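Local structure of SxtG (Microseira wollei, 6U1R) at residues Ala48-Leu53 against Ile79-Glu84; Ser128-Ala133 against Arg154-Glu159; Arg224-Gln229 against Asp248-His253. The protein probably transfers an amidino group from a donor to an amine acceptor in saxitoxin biosynthesis, as an enzyme of the glycine amidinotransferase-like family. All blocks are in the same frame, centred on the assembly; numbering follows the deposited sequence.

Contact 1: residues Ala48-Leu53 against Ile79-Glu84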
# COMPACT_ATOMS: atom_id res chain seq x y z
N ALA A 48 -21.05 -12.19 4.59
CA ALA A 48 -20.49 -11.42 5.69
C ALA A 48 -20.21 -12.30 6.91
O ALA A 48 -20.98 -13.20 7.24
CB ALA A 48 -21.45 -10.28 6.06
N MET A 49 -19.07 -12.03 7.56
CA MET A 49 -18.61 -12.70 8.77
C MET A 49 -18.62 -11.71 9.93
O MET A 49 -18.28 -10.54 9.75
CB MET A 49 -17.19 -13.25 8.59
CG MET A 49 -17.00 -14.12 7.35
SD MET A 49 -17.91 -15.67 7.44
CE MET A 49 -17.07 -16.47 8.79
N LEU A 50 -18.98 -12.19 11.12
CA LEU A 50 -19.05 -11.30 12.27
C LEU A 50 -17.69 -10.66 12.55
O LEU A 50 -16.64 -11.25 12.29
CB LEU A 50 -19.52 -12.07 13.50
CG LEU A 50 -20.95 -12.60 13.54
CD1 LEU A 50 -21.17 -13.38 14.85
CD2 LEU A 50 -21.96 -11.45 13.40
N PRO A 51 -17.69 -9.44 13.12
CA PRO A 51 -16.44 -8.84 13.60
C PRO A 51 -15.78 -9.74 14.62
O PRO A 51 -16.45 -10.45 15.38
CB PRO A 51 -16.90 -7.53 14.25
CG PRO A 51 -18.25 -7.29 13.76
CD PRO A 51 -18.86 -8.63 13.47
N ALA A 52 -14.45 -9.68 14.67
CA ALA A 52 -13.68 -10.38 15.69
C ALA A 52 -13.53 -9.51 16.93
O ALA A 52 -13.30 -8.30 16.84
CB ALA A 52 -12.29 -10.74 15.15
N LEU A 53 -13.63 -10.16 18.09
CA LEU A 53 -13.60 -9.45 19.36
C LEU A 53 -12.24 -8.85 19.65
O LEU A 53 -12.14 -7.77 20.26
CB LEU A 53 -14.01 -10.42 20.48
CG LEU A 53 -14.29 -9.89 21.88
CD1 LEU A 53 -15.49 -8.93 21.86
CD2 LEU A 53 -14.54 -11.08 22.82
N ILE A 79 -16.92 -16.88 12.28
CA ILE A 79 -18.35 -17.08 12.52
C ILE A 79 -19.12 -16.24 11.51
O ILE A 79 -18.96 -15.01 11.48
CB ILE A 79 -18.74 -16.67 13.95
CG1 ILE A 79 -17.85 -17.36 15.00
CG2 ILE A 79 -20.24 -16.98 14.20
CD1 ILE A 79 -18.02 -18.87 15.04
N PRO A 80 -20.02 -16.82 10.70
CA PRO A 80 -20.79 -16.00 9.76
C PRO A 80 -21.88 -15.19 10.47
O PRO A 80 -22.36 -15.54 11.55
CB PRO A 80 -21.41 -17.03 8.81
CG PRO A 80 -21.61 -18.24 9.70
CD PRO A 80 -20.38 -18.25 10.60
N TYR A 81 -22.28 -14.09 9.84
CA TYR A 81 -23.53 -13.46 10.22
C TYR A 81 -24.67 -14.46 10.02
O TYR A 81 -24.64 -15.25 9.07
CB TYR A 81 -23.82 -12.21 9.39
CG TYR A 81 -23.21 -10.93 9.92
CD1 TYR A 81 -21.91 -10.59 9.63
CD2 TYR A 81 -23.96 -10.06 10.73
CE1 TYR A 81 -21.34 -9.43 10.12
CE2 TYR A 81 -23.40 -8.89 11.22
CZ TYR A 81 -22.09 -8.57 10.90
OH TYR A 81 -21.51 -7.42 11.37
N PRO A 82 -25.69 -14.45 10.88
CA PRO A 82 -26.87 -15.29 10.62
C PRO A 82 -27.44 -15.00 9.25
O PRO A 82 -27.57 -13.84 8.84
CB PRO A 82 -27.83 -14.88 11.74
CG PRO A 82 -26.95 -14.46 12.84
CD PRO A 82 -25.77 -13.79 12.19
N PRO A 83 -27.80 -16.04 8.49
CA PRO A 83 -28.31 -15.81 7.13
C PRO A 83 -29.52 -14.91 7.09
O PRO A 83 -29.68 -14.12 6.15
CB PRO A 83 -28.65 -17.22 6.64
CG PRO A 83 -27.82 -18.12 7.44
CD PRO A 83 -27.63 -17.48 8.78
N GLU A 84 -30.40 -14.99 8.09
CA GLU A 84 -31.59 -14.16 8.05
C GLU A 84 -31.24 -12.68 8.20
O GLU A 84 -31.92 -11.83 7.62
CB GLU A 84 -32.59 -14.61 9.13
CG GLU A 84 -32.11 -14.48 10.58
CD GLU A 84 -31.35 -15.72 11.12
OE1 GLU A 84 -30.71 -16.49 10.34
OE2 GLU A 84 -31.40 -15.90 12.35
O HOH W 1 -16.69 -13.91 12.65

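Contact 2: residues Ser128-Ala133 against Arg154-Glu159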
# COMPACT_ATOMS: atom_id res chain seq x y z
N SER A 128 -11.06 -15.70 9.52
CA SER A 128 -11.86 -15.20 8.40
C SER A 128 -11.58 -13.72 8.22
O SER A 128 -10.93 -13.07 9.06
CB SER A 128 -13.36 -15.41 8.63
OG SER A 128 -13.84 -14.57 9.67
N GLY A 129 -12.08 -13.18 7.13
CA GLY A 129 -12.23 -11.75 6.99
C GLY A 129 -13.49 -11.24 7.67
O GLY A 129 -14.05 -11.89 8.56
N PHE A 130 -13.93 -10.05 7.22
CA PHE A 130 -15.11 -9.39 7.76
C PHE A 130 -16.17 -9.41 6.67
O PHE A 130 -16.87 -10.43 6.51
CB PHE A 130 -14.73 -7.98 8.27
CG PHE A 130 -15.91 -7.13 8.77
CD1 PHE A 130 -16.92 -7.69 9.54
CD2 PHE A 130 -15.97 -5.77 8.48
CE1 PHE A 130 -17.99 -6.91 10.00
CE2 PHE A 130 -17.05 -4.97 8.96
CZ PHE A 130 -18.05 -5.54 9.71
N CYS A 131 -16.29 -8.37 5.85
CA CYS A 131 -17.33 -8.27 4.82
C CYS A 131 -17.04 -7.03 3.97
O CYS A 131 -16.09 -6.28 4.23
CB CYS A 131 -18.74 -8.22 5.44
SG CYS A 131 -19.16 -6.72 6.33
N ALA A 132 -17.87 -6.81 2.96
CA ALA A 132 -17.74 -5.64 2.10
C ALA A 132 -18.93 -4.70 2.25
O ALA A 132 -19.34 -4.03 1.29
CB ALA A 132 -17.56 -6.05 0.64
N ALA A 133 -19.46 -4.59 3.46
CA ALA A 133 -20.60 -3.71 3.73
C ALA A 133 -20.20 -2.24 3.83
O ALA A 133 -21.05 -1.37 3.61
CB ALA A 133 -21.31 -4.16 5.02
N ARG A 154 -6.69 -6.73 11.82
CA ARG A 154 -6.14 -7.87 11.10
C ARG A 154 -7.18 -8.58 10.23
O ARG A 154 -6.86 -9.03 9.13
CB ARG A 154 -5.55 -8.87 12.09
CG ARG A 154 -4.29 -8.40 12.79
CD ARG A 154 -3.99 -9.31 13.97
NE ARG A 154 -2.68 -9.05 14.56
CZ ARG A 154 -2.34 -9.42 15.79
NH1 ARG A 154 -3.21 -10.06 16.57
NH2 ARG A 154 -1.11 -9.15 16.23
N ASN A 155 -8.42 -8.72 10.71
CA ASN A 155 -9.40 -9.45 9.91
C ASN A 155 -9.78 -8.71 8.64
O ASN A 155 -10.40 -9.31 7.75
CB ASN A 155 -10.65 -9.72 10.74
CG ASN A 155 -10.39 -10.66 11.88
OD1 ASN A 155 -9.93 -10.24 12.94
ND2 ASN A 155 -10.65 -11.96 11.67
N ARG A 156 -9.45 -7.43 8.53
CA ARG A 156 -9.78 -6.63 7.35
C ARG A 156 -8.60 -6.46 6.40
O ARG A 156 -8.68 -5.66 5.46
CB ARG A 156 -10.33 -5.27 7.81
CG ARG A 156 -11.41 -5.40 8.89
CD ARG A 156 -12.10 -4.08 9.20
NE ARG A 156 -13.02 -3.67 8.14
CZ ARG A 156 -13.84 -2.63 8.22
NH1 ARG A 156 -13.86 -1.89 9.32
NH2 ARG A 156 -14.66 -2.35 7.22
N TYR A 157 -7.53 -7.25 6.56
CA TYR A 157 -6.29 -7.11 5.80
C TYR A 157 -6.52 -7.19 4.29
O TYR A 157 -5.77 -6.58 3.52
CB TYR A 157 -5.34 -8.22 6.20
CG TYR A 157 -3.86 -7.90 6.25
CD1 TYR A 157 -3.37 -6.87 7.03
CD2 TYR A 157 -2.94 -8.71 5.59
CE1 TYR A 157 -2.01 -6.63 7.12
CE2 TYR A 157 -1.60 -8.49 5.67
CZ TYR A 157 -1.13 -7.46 6.45
OH TYR A 157 0.24 -7.28 6.50
N PHE A 158 -7.49 -7.99 3.86
CA PHE A 158 -7.74 -8.23 2.45
C PHE A 158 -9.11 -7.71 2.02
O PHE A 158 -9.67 -8.16 1.02
CB PHE A 158 -7.60 -9.72 2.13
CG PHE A 158 -6.20 -10.22 2.27
CD1 PHE A 158 -5.23 -9.83 1.36
CD2 PHE A 158 -5.82 -11.04 3.33
CE1 PHE A 158 -3.93 -10.25 1.47
CE2 PHE A 158 -4.50 -11.46 3.45
CZ PHE A 158 -3.56 -11.06 2.52
N GLU A 159 -9.65 -6.75 2.75
CA GLU A 159 -10.98 -6.29 2.42
C GLU A 159 -11.02 -5.55 1.09
O GLU A 159 -12.10 -5.45 0.50
CB GLU A 159 -11.53 -5.42 3.54
CG GLU A 159 -13.01 -5.26 3.48
CD GLU A 159 -13.60 -4.82 4.81
OE1 GLU A 159 -13.23 -5.41 5.86
OE2 GLU A 159 -14.42 -3.87 4.85
O HOH W 2 -12.74 -8.14 5.27

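Contact 3: residues Arg224-Gln229 against Asp248-His253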
# COMPACT_ATOMS: atom_id res chain seq x y z
N ARG A 224 -9.87 21.46 0.40
CA ARG A 224 -8.48 21.51 0.85
C ARG A 224 -8.32 21.20 2.34
O ARG A 224 -7.19 20.94 2.77
CB ARG A 224 -7.87 22.88 0.56
CG ARG A 224 -7.61 23.15 -0.91
CD ARG A 224 -6.65 24.32 -1.11
NE ARG A 224 -6.44 24.58 -2.54
CZ ARG A 224 -5.50 24.02 -3.29
NH1 ARG A 224 -4.64 23.16 -2.78
NH2 ARG A 224 -5.41 24.35 -4.58
N ASP A 225 -9.40 21.22 3.11
CA ASP A 225 -9.35 20.95 4.54
C ASP A 225 -10.08 19.64 4.82
O ASP A 225 -11.23 19.47 4.39
CB ASP A 225 -9.95 22.11 5.33
CG ASP A 225 -9.17 23.37 5.14
OD1 ASP A 225 -8.09 23.49 5.75
OD2 ASP A 225 -9.62 24.23 4.33
N ILE A 226 -9.40 18.73 5.52
CA ILE A 226 -9.90 17.41 5.89
C ILE A 226 -9.87 17.30 7.42
O ILE A 226 -8.91 17.76 8.06
CB ILE A 226 -9.05 16.31 5.22
CG1 ILE A 226 -9.21 16.35 3.70
CG2 ILE A 226 -9.42 14.91 5.75
CD1 ILE A 226 -8.16 15.57 2.95
N PHE A 227 -10.91 16.75 8.00
CA PHE A 227 -11.00 16.59 9.45
C PHE A 227 -10.90 15.12 9.82
O PHE A 227 -11.57 14.28 9.20
CB PHE A 227 -12.30 17.19 9.98
CG PHE A 227 -12.38 18.66 9.74
CD1 PHE A 227 -11.86 19.55 10.67
CD2 PHE A 227 -12.90 19.16 8.57
CE1 PHE A 227 -11.90 20.90 10.45
CE2 PHE A 227 -12.93 20.54 8.34
CZ PHE A 227 -12.42 21.39 9.30
N GLY A 228 -10.06 14.80 10.81
CA GLY A 228 -9.91 13.43 11.27
C GLY A 228 -9.89 13.37 12.78
O GLY A 228 -9.93 14.40 13.46
N GLN A 229 -9.83 12.15 13.29
CA GLN A 229 -9.67 11.91 14.72
C GLN A 229 -8.76 10.70 14.92
O GLN A 229 -8.72 9.79 14.09
CB GLN A 229 -11.02 11.64 15.41
CG GLN A 229 -11.73 10.42 14.81
CD GLN A 229 -13.00 10.00 15.54
OE1 GLN A 229 -13.55 10.75 16.36
NE2 GLN A 229 -13.47 8.78 15.25
N ASP A 248 0.96 18.63 -0.49
CA ASP A 248 1.04 19.67 -1.52
C ASP A 248 -0.24 20.49 -1.61
O ASP A 248 -0.19 21.68 -1.97
CB ASP A 248 1.34 19.04 -2.89
CG ASP A 248 2.75 18.49 -3.01
OD1 ASP A 248 3.62 18.89 -2.21
OD2 ASP A 248 2.99 17.65 -3.90
N GLU A 249 -1.40 19.88 -1.32
CA GLU A 249 -2.67 20.54 -1.59
C GLU A 249 -3.65 20.55 -0.43
O GLU A 249 -4.61 21.32 -0.48
CB GLU A 249 -3.37 19.89 -2.80
CG GLU A 249 -2.54 19.78 -4.09
CD GLU A 249 -2.20 21.12 -4.72
OE1 GLU A 249 -2.75 22.16 -4.32
OE2 GLU A 249 -1.35 21.12 -5.64
N TYR A 250 -3.44 19.74 0.62
CA TYR A 250 -4.46 19.52 1.64
C TYR A 250 -3.89 19.77 3.04
O TYR A 250 -2.70 19.61 3.29
CB TYR A 250 -5.01 18.08 1.59
CG TYR A 250 -5.72 17.79 0.31
CD1 TYR A 250 -7.08 18.04 0.18
CD2 TYR A 250 -5.04 17.31 -0.80
CE1 TYR A 250 -7.75 17.80 -1.01
CE2 TYR A 250 -5.70 17.06 -1.99
CZ TYR A 250 -7.06 17.32 -2.09
OH TYR A 250 -7.71 17.07 -3.27
N ARG A 251 -4.78 20.17 3.93
CA ARG A 251 -4.49 20.36 5.34
C ARG A 251 -5.43 19.47 6.13
O ARG A 251 -6.65 19.52 5.93
CB ARG A 251 -4.69 21.82 5.75
CG ARG A 251 -3.90 22.82 4.92
CD ARG A 251 -4.40 24.25 5.14
NE ARG A 251 -5.71 24.51 4.51
CZ ARG A 251 -5.91 25.28 3.43
NH1 ARG A 251 -4.89 25.87 2.80
NH2 ARG A 251 -7.14 25.46 2.96
N ILE A 252 -4.87 18.67 7.04
CA ILE A 252 -5.66 17.77 7.89
C ILE A 252 -5.72 18.33 9.31
O ILE A 252 -4.68 18.59 9.93
CB ILE A 252 -5.07 16.35 7.90
CG1 ILE A 252 -4.90 15.86 6.46
CG2 ILE A 252 -5.96 15.43 8.76
CD1 ILE A 252 -4.55 14.40 6.35
N HIS A 253 -6.94 18.46 9.82
CA HIS A 253 -7.22 19.00 11.15
C HIS A 253 -7.74 17.87 12.02
O HIS A 253 -8.61 17.12 11.58
CB HIS A 253 -8.26 20.11 11.07
CG HIS A 253 -7.92 21.18 10.09
ND1 HIS A 253 -7.18 22.29 10.43
CD2 HIS A 253 -8.18 21.28 8.76
CE1 HIS A 253 -7.02 23.05 9.35
NE2 HIS A 253 -7.61 22.46 8.33

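Contact 1: residues Ala48-Leu53 against Ile79-Glu84
L50 and Y81 make the central apolar meeting of this contact. The CD2 methyl of L50 sits over the middle of the Y81 ring, 3.5 Å from its centroid and 7° off the ring normal, a CH-pi contact. Leucine suits the place because its branch at CG serves two partners: with chi2 at 178°, CD2 goes to the ring while CD1 rests on CG2 of I79 at 3.8 Å. A48 CB lies obliquely to the tyrosine, 3.6 Å from CD1 of its ring, where a small side chain fits. P51 crosses the ring's far end at about a right angle, its CD near the hydroxyl. M49 folds back on itself at chi2 and chi3, which carries its sulfur to 4.0 Å from CB of P80 and its CE onto the peptide between I79 and P80.

The backbones meet in a single beta bridge between M49 and P80, not in a sheet; two loops are thus tied together directly before helices 53-57 and 83-102, with P82 as N-cap residue of the second. The bridge is made by hydrogen bonds from Y81 N to A48 O (3.0 Å) and from L50 N to I79 O (2.8 Å), a pattern that tolerates P80, which has no N-H to give. A water adds a further link, accepting from I79 N and probably donating to L50 O.

Beyond the two segments the Y81 hydroxyl, the one polar atom of this buried side chain, is satisfied by a hydrogen bond to the carbonyl of P361, and the ring stacks with that of F362.

Contact 2: residues Ser128-Ala133 against Arg154-Glu159
G129 and N155 bring the two backbones closest, their CA atoms 4.7 Å apart, and G129 CA lies 3.1 Å from N155 O, a CA-H...O contact. Neither chain is a strand here: 128-133 is irregular, while R154 and N155 form a short 3-10 segment that leads into a type I turn from R156 to E159.

N155 reaches across with its amide, ND2 donating to S128 O at 2.9 Å (155° at the hydrogen), somewhat tilted from both the carbonyl and the amide plane. The same nitrogen also serves T76 O, so a primary amide, with two N-H groups, suits this buried place. R156 and E159 form a side-on salt bridge within the turn: NE bonds to OE1 at 2.9 Å and NH2 to OE2 at 2.8 Å, both on the syn side of the carboxylate. D137 provides NH2 with a second carboxylate partner.

F130 has its CG anti to the backbone N (chi1 176°), which sends the ring along the R156 side chain. Its CD2 stands over one guanidinium face, offset toward the rim, with the two planes 81° apart; R156 NH2 lies at the ring's edge, while C131 SG lies over a ring face. A water accepts from F130 N and donates to E159 OE1, bridging the two segments.

The side chain of R156 lies about 4 Å from those of D215 and H264, both predicted active-site residues, so this salt bridge borders the probable catalytic centre. Y157 packs on F158 of the second subunit, and F158 on P122 of that subunit. The contact sets 128-133, which runs from strand 125-126 to helix 135-138, against the loop between strand 145-148 and helix 164-172.

Contact 3: residues Arg224-Gln229 against Asp248-His253
F227 has H253 CD2 over one face of its ring, yet the two rings are slid apart (centroids 5.2 Å, planes at 28°) and barely overlap. At the edge of the H253 ring, close to its plane, lies D225 OD1, to which NE2 donates at 2.8 Å. R251, bent back at chi3 (-73°), suits a carboxylate by offering two N-H groups side-on: NE to D225 OD1 at 2.9 Å, NH2 to OD2 at 3.1 Å. E249 OE1 lies in the guanidinium plane of R224 and takes NH1 on its anti lone pair at 2.6 Å; NH1 also donates to E249 O.

Strands 225-229 and 251-253 pair in parallel, as in a beta-alpha-beta unit closed through helix 236-245. Bonds such as H253 N to I226 O (2.7 Å) hold the register. On the opposite sheet face from D225, F227, R251 and H253, apolar I226 suits its place near I252, its CD1 meeting the Y250 ring obliquely.

R251 NE and H253 NE2 reach D225 OD1 from opposite faces of its plane. Three donors, two from a guanidinium, probably keep D225 ionised; H253 NE2 is fixed as a donor, though its ring need not be charged.

Contacts 1 and 2 are buried neighbours, with centres 11 Å apart; no two contacts share a segment, but these touch, M49 N probably bonding to F130 O and A48 CB resting on C131 CB. Contact 3 is partly buried on strands of a sheet, its centre 35 Å from that of contact 1, on the opposite side of the chain's centre. The first joins loops by mainly apolar packing, whereas the second, nearest the predicted active site, holds a salt bridge between buried residues and a bridging water. In contact 3 regular parallel pairing replaces loop-to-loop bonds; its R224-E249 pair lies at the more exposed edge, while the buried D225 is balanced by R251 and H253.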